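Local coordinates for extracellular solute-binding protein, family 7 (Colwellia psychrerythraea, PDB 4PET), which probably captures pyruvate, held together with a calcium ion, in the periplasm for uptake by a TRAP transporter, at residues A117-A122 / Q338-T343; A209-G214 / W234-T239. All blocks are in the same frame, centred on the assembly; numbering follows the deposited sequence.

In the fold
Along the chain the segments come in the order 117-122, 209-214, 234-239 and 338-343, so both halves of contact 2 fall between those of contact 1. The two centres lie about 19 Å apart. Contact 1 joins helix 117-126 to the long C-terminal helix 323-353, away from the ligand. Its centre is about 18 Å from that of the chain, that of contact 2 about 8 Å. Contact 2 closes round calcium and pyruvate: segment 209-214 leaves the six-stranded sheet, whereas 234-239 runs from that sheet to strand 240-246 of the five-stranded one. The contacts meet where Gln120 packs against Gly238. Both also pack on the second subunit, contact 2 through Trp234 and Pro237, outside the ligand pocket.

Contact 1: residues A117-A122 / Q338-T343; sequences ASEQHA and QIRAWT
Glu119 and Ile339 mark the nearest backbone approach of 117-122 and 338-343, two helical segments whose CA atoms come to 6.5 Å and whose axes pass 10.3 Å apart, with their N-to-C directions at 139°. Glu119 supplies half of the buried surface. Its CG stands anti to its own carbonyl carbon (chi1 -61°), and the chain then runs extended, carrying the carboxylate across to the other helix. There Arg340 meets it side-on with two nitrogens: NE lies 3.1 Å from Glu119 OE1, and NH2 lies 3.0 Å from Glu119 OE2. Both bonds are nearly straight and use the syn lone pairs of the carboxylate, and the two planes are only 8° apart, the geometry of a bidentate salt bridge. Arg340 reaches this position because its chain bends at chi2 and chi3. Thr343 OG1 donates to Glu119 OE1 at 2.6 Å from the anti side, somewhat out of the carboxylate plane. OE1 thus accepts from Arg340 NE and Thr343 OG1, OE2 from Arg340 NH2 and Ile116 N, and these four bonds should fix the rotation of the carboxylate. Thr343 OG1 in turn accepts from a water 3.0 Å away, which also bonds Ser118 OG at 3.2 Å and so links the helices a second time. The apolar part is small: Ile339 CG2 rests against the root of the Glu119 side chain, 3.8 Å from CB. Just before helix 117-126, Gly114 O takes a further bond from Arg340 NH2, so that Gly114 and Ile116 tie the salt bridge to the incoming chain. The other flank of helix 117-126 faces strand 142-149, where Ala117 and His121 touch Asn149, while Ser118 and Trp342 pack on Tyr273 and Ser280 of the second subunit.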
ATOM      1  N   ALA A 117       0.811  -0.909  -7.344  1.00 21.15           N
ATOM      2  CA  ALA A 117      -0.124  -0.213  -6.463  1.00 20.30           C
ATOM      3  C   ALA A 117       0.561   0.789  -5.535  1.00 23.03           C
ATOM      4  O   ALA A 117       0.087   1.917  -5.364  1.00 21.12           O
ATOM      5  CB  ALA A 117      -0.957  -1.207  -5.656  1.00 20.42           C
ATOM      6  N   SER A 118       1.667   0.384  -4.921  1.00 18.89           N
ATOM      7  CA  SER A 118       2.291   1.246  -3.927  1.00 22.41           C
ATOM      8  C   SER A 118       2.815   2.505  -4.614  1.00 23.97           C
ATOM      9  O   SER A 118       2.787   3.591  -4.051  1.00 22.92           O
ATOM     10  CB  SER A 118       3.420   0.512  -3.235  1.00 22.75           C
ATOM     11  OG  SER A 118       4.424   0.194  -4.191  1.00 24.71           O
ATOM     12  N   GLU A 119       3.274   2.351  -5.843  1.00 18.23           N
ATOM     13  CA  GLU A 119       3.729   3.492  -6.652  1.00 18.11           C
ATOM     14  C   GLU A 119       2.578   4.414  -7.021  1.00 20.36           C
ATOM     15  O   GLU A 119       2.688   5.646  -6.948  1.00 21.08           O
ATOM     16  CB  GLU A 119       4.407   2.989  -7.924  1.00 23.16           C
ATOM     17  CG  GLU A 119       5.642   2.133  -7.645  1.00 20.16           C
ATOM     18  CD  GLU A 119       6.274   1.572  -8.882  1.00 22.04           C
ATOM     19  OE1 GLU A 119       7.494   1.320  -8.858  1.00 25.14           O
ATOM     20  OE2 GLU A 119       5.561   1.336  -9.876  1.00 19.75           O
ATOM     21  N   GLN A 120       1.474   3.825  -7.442  1.00 21.22           N
ATOM     22  CA  GLN A 120       0.343   4.606  -7.911  1.00 21.96           C
ATOM     23  C   GLN A 120      -0.267   5.408  -6.758  1.00 24.60           C
ATOM     24  O   GLN A 120      -0.711   6.540  -6.954  1.00 21.65           O
ATOM     25  CB  GLN A 120      -0.682   3.721  -8.588  1.00 28.83           C
ATOM     26  CG  GLN A 120      -1.768   4.493  -9.306  1.00 30.84           C
ATOM     27  CD  GLN A 120      -2.905   3.580  -9.675  1.00 39.03           C
ATOM     28  OE1 GLN A 120      -3.370   2.789  -8.848  1.00 38.92           O
ATOM     29  NE2 GLN A 120      -3.329   3.644 -10.914  1.00 45.09           N
ATOM     30  N   HIS A 121      -0.206   4.883  -5.540  1.00 20.98           N
ATOM     31  CA  HIS A 121      -0.702   5.649  -4.413  1.00 22.83           C
ATOM     32  C   HIS A 121       0.157   6.901  -4.149  1.00 21.33           C
ATOM     33  O   HIS A 121      -0.372   7.962  -3.877  1.00 19.77           O
ATOM     34  CB  HIS A 121      -0.781   4.757  -3.183  1.00 21.50           C
ATOM     35  CG  HIS A 121      -1.851   3.717  -3.287  1.00 32.51           C
ATOM     36  ND1 HIS A 121      -1.856   2.568  -2.523  1.00 29.67           N
ATOM     37  CD2 HIS A 121      -2.963   3.665  -4.056  1.00 29.57           C
ATOM     38  CE1 HIS A 121      -2.925   1.853  -2.823  1.00 31.64           C
ATOM     39  NE2 HIS A 121      -3.612   2.496  -3.753  1.00 33.33           N
ATOM     40  N   ALA A 122       1.470   6.761  -4.267  1.00 17.41           N
ATOM     41  CA  ALA A 122       2.380   7.880  -4.184  1.00 23.24           C
ATOM     42  C   ALA A 122       2.018   8.888  -5.258  1.00 20.54           C
ATOM     43  O   ALA A 122       1.986  10.121  -5.017  1.00 21.30           O
ATOM     44  CB  ALA A 122       3.811   7.402  -4.379  1.00 16.51           C
ATOM     45  N   GLN A 338      10.661   7.892 -12.072  1.00 25.41           N
ATOM     46  CA  GLN A 338      11.267   8.343 -10.833  1.00 32.16           C
ATOM     47  C   GLN A 338      11.069   7.356  -9.700  1.00 27.04           C
ATOM     48  O   GLN A 338      12.034   6.969  -9.028  1.00 27.35           O
ATOM     49  CB  GLN A 338      10.688   9.680 -10.427  1.00 25.65           C
ATOM     50  CG  GLN A 338      11.095  10.124  -9.044  1.00 28.54           C
ATOM     51  CD  GLN A 338      10.676  11.542  -8.776  1.00 33.40           C
ATOM     52  OE1 GLN A 338       9.750  11.806  -7.996  1.00 33.72           O
ATOM     53  NE2 GLN A 338      11.341  12.467  -9.437  1.00 31.06           N
ATOM     54  N   ILE A 339       9.821   6.931  -9.513  1.00 28.45           N
ATOM     55  CA  ILE A 339       9.495   6.035  -8.401  1.00 27.41           C
ATOM     56  C   ILE A 339       9.967   4.587  -8.665  1.00 23.31           C
ATOM     57  O   ILE A 339      10.393   3.910  -7.737  1.00 25.46           O
ATOM     58  CB  ILE A 339       7.979   6.093  -8.065  1.00 21.10           C
ATOM     59  CG1 ILE A 339       7.702   5.496  -6.696  1.00 27.28           C
ATOM     60  CG2 ILE A 339       7.103   5.382  -9.151  1.00 20.14           C
ATOM     61  CD1 ILE A 339       8.252   6.303  -5.593  1.00 33.02           C
ATOM     62  N   ARG A 340       9.958   4.135  -9.919  1.00 23.83           N
ATOM     63  CA  ARG A 340      10.368   2.756 -10.217  1.00 27.33           C
ATOM     64  C   ARG A 340      11.811   2.543  -9.820  1.00 31.49           C
ATOM     65  O   ARG A 340      12.219   1.452  -9.409  1.00 29.74           O
ATOM     66  CB  ARG A 340      10.211   2.462 -11.706  1.00 26.66           C
ATOM     67  CG  ARG A 340      10.776   1.108 -12.175  1.00 28.09           C
ATOM     68  CD  ARG A 340      10.087  -0.083 -11.517  1.00 23.26           C
ATOM     69  NE  ARG A 340       8.639   0.096 -11.491  1.00 27.87           N
ATOM     70  CZ  ARG A 340       7.817  -0.294 -12.462  1.00 25.03           C
ATOM     71  NH1 ARG A 340       8.289  -0.900 -13.539  1.00 28.27           N
ATOM     72  NH2 ARG A 340       6.510  -0.092 -12.353  1.00 21.22           N
ATOM     73  N   ALA A 341      12.615   3.584  -9.945  1.00 23.12           N
ATOM     74  CA  ALA A 341      14.014   3.440  -9.559  1.00 26.43           C
ATOM     75  C   ALA A 341      14.099   3.049  -8.073  1.00 24.22           C
ATOM     76  O   ALA A 341      14.927   2.214  -7.671  1.00 26.03           O
ATOM     77  CB  ALA A 341      14.778   4.737  -9.850  1.00 27.89           C
ATOM     78  N   TRP A 342      13.237   3.634  -7.252  1.00 27.85           N
ATOM     79  CA  TRP A 342      13.236   3.343  -5.821  1.00 27.72           C
ATOM     80  C   TRP A 342      12.666   1.957  -5.524  1.00 26.47           C
ATOM     81  O   TRP A 342      13.143   1.238  -4.641  1.00 23.66           O
ATOM     82  CB  TRP A 342      12.411   4.392  -5.061  1.00 25.00           C
ATOM     83  CG  TRP A 342      12.119   3.986  -3.627  1.00 24.59           C
ATOM     84  CD1 TRP A 342      10.890   3.851  -3.047  1.00 28.39           C
ATOM     85  CD2 TRP A 342      13.080   3.627  -2.623  1.00 24.41           C
ATOM     86  NE1 TRP A 342      11.028   3.449  -1.745  1.00 27.09           N
ATOM     87  CE2 TRP A 342      12.360   3.293  -1.459  1.00 29.56           C
ATOM     88  CE3 TRP A 342      14.477   3.572  -2.590  1.00 24.16           C
ATOM     89  CZ2 TRP A 342      12.994   2.917  -0.268  1.00 28.20           C
ATOM     90  CZ3 TRP A 342      15.104   3.196  -1.414  1.00 26.46           C
ATOM     91  CH2 TRP A 342      14.369   2.863  -0.273  1.00 23.37           C
ATOM     92  N   THR A 343      11.593   1.617  -6.220  1.00 26.10           N
ATOM     93  CA  THR A 343      11.021   0.284  -6.125  1.00 27.34           C
ATOM     94  C   THR A 343      12.062  -0.781  -6.447  1.00 30.02           C
ATOM     95  O   THR A 343      12.138  -1.790  -5.762  1.00 29.79           O
ATOM     96  CB  THR A 343       9.853   0.156  -7.122  1.00 24.92           C
ATOM     97  OG1 THR A 343       8.752   0.954  -6.659  1.00 25.00           O
ATOM     98  CG2 THR A 343       9.433  -1.308  -7.297  1.00 25.14           C
TER
HETATM   99  O   HOH W   1       7.533  -0.499  -4.330  1.00 28.12           O

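Contact 2: residues A209-G214 / W234-T239; sequences ALEWVG and WHEPGT. With CA (calcium ion), chain E; PYR (pyruvic acid), chain D.
Glu211 and Glu236 meet through a calcium ion, with no hydrogen bond joining 209-214 to 234-239. The tight part is the metal shell. Glu211 chelates calcium with OE1 at 2.5 Å and OE2 at 2.4 Å; its chi1 of 69° and a bend at chi2 curl the carboxylate onto the ion. Glu236 OE2 binds calcium at 2.4 Å, its carboxylate turned 50° from that of Glu211, and Trp212 O binds at 2.4 Å. Pyruvate also chelates calcium, through O at 2.4 Å and O3 at 2.6 Å, and Gln153 OE1 completes seven ligands. Thr239 OG1 donates to Glu236 OE1 at 2.6 Å; with Tyr96 OH bonded there too, the second shell orients this carboxylate. The looser part, also buried, is the apolar packing of Trp212: pyruvate, hydrogen-bonded by Tyr97, Arg174 and Gln153, lies tilted over the rim of one indole face, with Trp212 CZ3 3.4 Å from pyruvate OXT. With the indole cut back to an alanine here, pyruvate would probably lose its aromatic cover and be less restrained on that side. The site lies where loops of the two sheets meet, consistent with the interdomain ligand cleft of DctP-type solute-binding proteins. Strand 209-210 pairs with 172-174; helix 198-204 backs Leu210 and Trp212, while helix 177-185 covers Trp234 and His235, whose NE2 bonds Met154 O.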
ATOM      1  N   ALA A 209     -11.938 -15.291 -24.681  1.00 23.34           N
ATOM      2  CA  ALA A 209     -11.052 -15.132 -23.527  1.00 21.26           C
ATOM      3  C   ALA A 209     -11.537 -13.928 -22.748  1.00 25.18           C
ATOM      4  O   ALA A 209     -12.327 -13.116 -23.268  1.00 20.33           O
ATOM      5  CB  ALA A 209      -9.653 -14.903 -24.004  1.00 24.32           C
ATOM      6  N   LEU A 210     -11.063 -13.786 -21.524  1.00 23.29           N
ATOM      7  CA  LEU A 210     -11.407 -12.625 -20.729  1.00 21.52           C
ATOM      8  C   LEU A 210     -10.360 -12.451 -19.670  1.00 23.27           C
ATOM      9  O   LEU A 210      -9.621 -13.393 -19.343  1.00 22.86           O
ATOM     10  CB  LEU A 210     -12.790 -12.778 -20.075  1.00 19.37           C
ATOM     11  CG  LEU A 210     -13.017 -13.921 -19.069  1.00 19.48           C
ATOM     12  CD1 LEU A 210     -12.501 -13.583 -17.667  1.00 20.93           C
ATOM     13  CD2 LEU A 210     -14.494 -14.216 -19.026  1.00 32.10           C
ATOM     14  N   GLU A 211     -10.310 -11.256 -19.116  1.00 25.67           N
ATOM     15  CA  GLU A 211      -9.587 -11.065 -17.878  1.00 25.01           C
ATOM     16  C   GLU A 211     -10.552 -10.413 -16.912  1.00 20.56           C
ATOM     17  O   GLU A 211     -11.519  -9.735 -17.318  1.00 22.03           O
ATOM     18  CB  GLU A 211      -8.288 -10.281 -18.111  1.00 25.22           C
ATOM     19  CG  GLU A 211      -8.425  -8.830 -18.491  1.00 25.94           C
ATOM     20  CD  GLU A 211      -8.715  -7.963 -17.266  1.00 22.65           C
ATOM     21  OE1 GLU A 211      -9.708  -7.221 -17.279  1.00 18.93           O
ATOM     22  OE2 GLU A 211      -7.962  -8.050 -16.270  1.00 20.09           O
ATOM     23  N   TRP A 212     -10.344 -10.658 -15.629  1.00 17.64           N
ATOM     24  CA  TRP A 212     -11.131  -9.976 -14.620  1.00 21.51           C
ATOM     25  C   TRP A 212     -10.177  -9.319 -13.614  1.00 28.23           C
ATOM     26  O   TRP A 212      -9.833  -8.153 -13.813  1.00 20.40           O
ATOM     27  CB  TRP A 212     -12.181 -10.894 -13.990  1.00 17.90           C
ATOM     28  CG  TRP A 212     -12.894 -10.270 -12.863  1.00 19.42           C
ATOM     29  CD1 TRP A 212     -12.884 -10.681 -11.559  1.00 20.52           C
ATOM     30  CD2 TRP A 212     -13.685  -9.089 -12.903  1.00 18.10           C
ATOM     31  NE1 TRP A 212     -13.620  -9.828 -10.788  1.00 21.37           N
ATOM     32  CE2 TRP A 212     -14.126  -8.833 -11.588  1.00 18.62           C
ATOM     33  CE3 TRP A 212     -14.076  -8.214 -13.929  1.00 25.64           C
ATOM     34  CZ2 TRP A 212     -14.951  -7.763 -11.270  1.00 19.22           C
ATOM     35  CZ3 TRP A 212     -14.882  -7.146 -13.612  1.00 20.82           C
ATOM     36  CH2 TRP A 212     -15.309  -6.918 -12.290  1.00 24.37           C
ATOM     37  N   VAL A 213      -9.715 -10.055 -12.598  1.00 17.21           N
ATOM     38  CA  VAL A 213      -8.773  -9.494 -11.627  1.00 17.01           C
ATOM     39  C   VAL A 213      -7.567 -10.381 -11.351  1.00 22.92           C
ATOM     40  O   VAL A 213      -6.411  -9.995 -11.572  1.00 19.59           O
ATOM     41  CB  VAL A 213      -9.480  -9.164 -10.296  1.00 22.94           C
ATOM     42  CG1 VAL A 213      -8.444  -8.741  -9.245  1.00 19.84           C
ATOM     43  CG2 VAL A 213     -10.532  -8.051 -10.520  1.00 21.98           C
ATOM     44  N   GLY A 214      -7.841 -11.582 -10.869  1.00 19.51           N
ATOM     45  CA  GLY A 214      -6.793 -12.443 -10.366  1.00 18.79           C
ATOM     46  C   GLY A 214      -7.365 -13.431  -9.377  1.00 24.40           C
ATOM     47  O   GLY A 214      -8.583 -13.591  -9.261  1.00 18.92           O
ATOM     48  N   TRP A 234       0.564  -7.825 -17.143  1.00 19.99           N
ATOM     49  CA  TRP A 234       1.257  -6.833 -17.982  1.00 19.46           C
ATOM     50  C   TRP A 234       0.379  -5.591 -18.176  1.00 19.06           C
ATOM     51  O   TRP A 234       0.861  -4.473 -18.235  1.00 23.27           O
ATOM     52  CB  TRP A 234       1.640  -7.403 -19.363  1.00 23.21           C
ATOM     53  CG  TRP A 234       0.454  -7.833 -20.222  1.00 21.81           C
ATOM     54  CD1 TRP A 234      -0.129  -9.066 -20.257  1.00 23.26           C
ATOM     55  CD2 TRP A 234      -0.301  -7.010 -21.131  1.00 23.33           C
ATOM     56  NE1 TRP A 234      -1.183  -9.073 -21.160  1.00 29.00           N
ATOM     57  CE2 TRP A 234      -1.317  -7.818 -21.693  1.00 21.27           C
ATOM     58  CE3 TRP A 234      -0.213  -5.672 -21.528  1.00 21.86           C
ATOM     59  CZ2 TRP A 234      -2.233  -7.336 -22.648  1.00 23.78           C
ATOM     60  CZ3 TRP A 234      -1.127  -5.198 -22.497  1.00 22.26           C
ATOM     61  CH2 TRP A 234      -2.129  -6.039 -23.026  1.00 24.46           C
ATOM     62  N   HIS A 235      -0.928  -5.812 -18.218  1.00 21.06           N
ATOM     63  CA  HIS A 235      -1.921  -4.840 -18.697  1.00 25.04           C
ATOM     64  C   HIS A 235      -2.544  -4.013 -17.575  1.00 22.27           C
ATOM     65  O   HIS A 235      -2.980  -2.864 -17.796  1.00 20.35           O
ATOM     66  CB  HIS A 235      -3.043  -5.604 -19.388  1.00 17.33           C
ATOM     67  CG  HIS A 235      -3.741  -6.541 -18.463  1.00 24.07           C
ATOM     68  ND1 HIS A 235      -5.073  -6.420 -18.154  1.00 23.72           N
ATOM     69  CD2 HIS A 235      -3.271  -7.573 -17.719  1.00 17.77           C
ATOM     70  CE1 HIS A 235      -5.402  -7.345 -17.267  1.00 18.38           C
ATOM     71  NE2 HIS A 235      -4.328  -8.058 -16.993  1.00 26.51           N
ATOM     72  N   GLU A 236      -2.611  -4.601 -16.377  1.00 19.77           N
ATOM     73  CA  GLU A 236      -3.179  -3.908 -15.223  1.00 19.34           C
ATOM     74  C   GLU A 236      -2.338  -4.099 -13.964  1.00 16.73           C
ATOM     75  O   GLU A 236      -2.695  -4.872 -13.067  1.00 20.22           O
ATOM     76  CB  GLU A 236      -4.623  -4.351 -14.974  1.00 17.79           C
ATOM     77  CG  GLU A 236      -5.604  -3.930 -16.072  1.00 19.70           C
ATOM     78  CD  GLU A 236      -7.063  -4.140 -15.674  1.00 19.26           C
ATOM     79  OE1 GLU A 236      -7.476  -3.596 -14.630  1.00 27.95           O
ATOM     80  OE2 GLU A 236      -7.785  -4.848 -16.390  1.00 24.47           O
ATOM     81  N   PRO A 237      -1.208  -3.380 -13.877  1.00 21.15           N
ATOM     82  CA  PRO A 237      -0.261  -3.594 -12.755  1.00 16.99           C
ATOM     83  C   PRO A 237      -0.729  -3.109 -11.400  1.00 25.99           C
ATOM     84  O   PRO A 237      -0.189  -3.559 -10.381  1.00 26.00           O
ATOM     85  CB  PRO A 237       0.966  -2.776 -13.163  1.00 19.80           C
ATOM     86  CG  PRO A 237       0.401  -1.699 -14.105  1.00 24.04           C
ATOM     87  CD  PRO A 237      -0.687  -2.438 -14.876  1.00 21.61           C
ATOM     88  N   GLY A 238      -1.704  -2.197 -11.394  1.00 21.53           N
ATOM     89  CA  GLY A 238      -2.098  -1.492 -10.193  1.00 22.20           C
ATOM     90  C   GLY A 238      -3.475  -0.853 -10.332  1.00 17.97           C
ATOM     91  O   GLY A 238      -3.643   0.355 -10.197  1.00 20.24           O
ATOM     92  N   THR A 239      -4.460  -1.706 -10.558  1.00 20.56           N
ATOM     93  CA  THR A 239      -5.823  -1.280 -10.803  1.00 17.11           C
ATOM     94  C   THR A 239      -6.480  -0.671  -9.591  1.00 21.40           C
ATOM     95  O   THR A 239      -6.735  -1.342  -8.596  1.00 17.44           O
ATOM     96  CB  THR A 239      -6.655  -2.456 -11.341  1.00 20.29           C
ATOM     97  OG1 THR A 239      -6.045  -2.924 -12.542  1.00 26.43           O
ATOM     98  CG2 THR A 239      -8.115  -2.034 -11.603  1.00 25.58           C
TER
HETATM   99 CA    CA E 403      -9.131  -6.288 -15.087  1.00 20.50          CA
HETATM  100  C   PYR D 402     -12.012  -4.854 -14.470  1.00 21.41           C
HETATM  101  O   PYR D 402     -11.432  -5.541 -15.418  1.00 18.99           O
HETATM  102  OXT PYR D 402     -13.193  -4.377 -14.740  1.00 15.36           O
HETATM  103  CA  PYR D 402     -11.419  -4.724 -13.196  1.00 32.70           C
HETATM  104  O3  PYR D 402     -10.160  -5.026 -12.999  1.00 24.97           O
HETATM  105  CB  PYR D 402     -12.221  -4.289 -12.008  1.00 31.98           C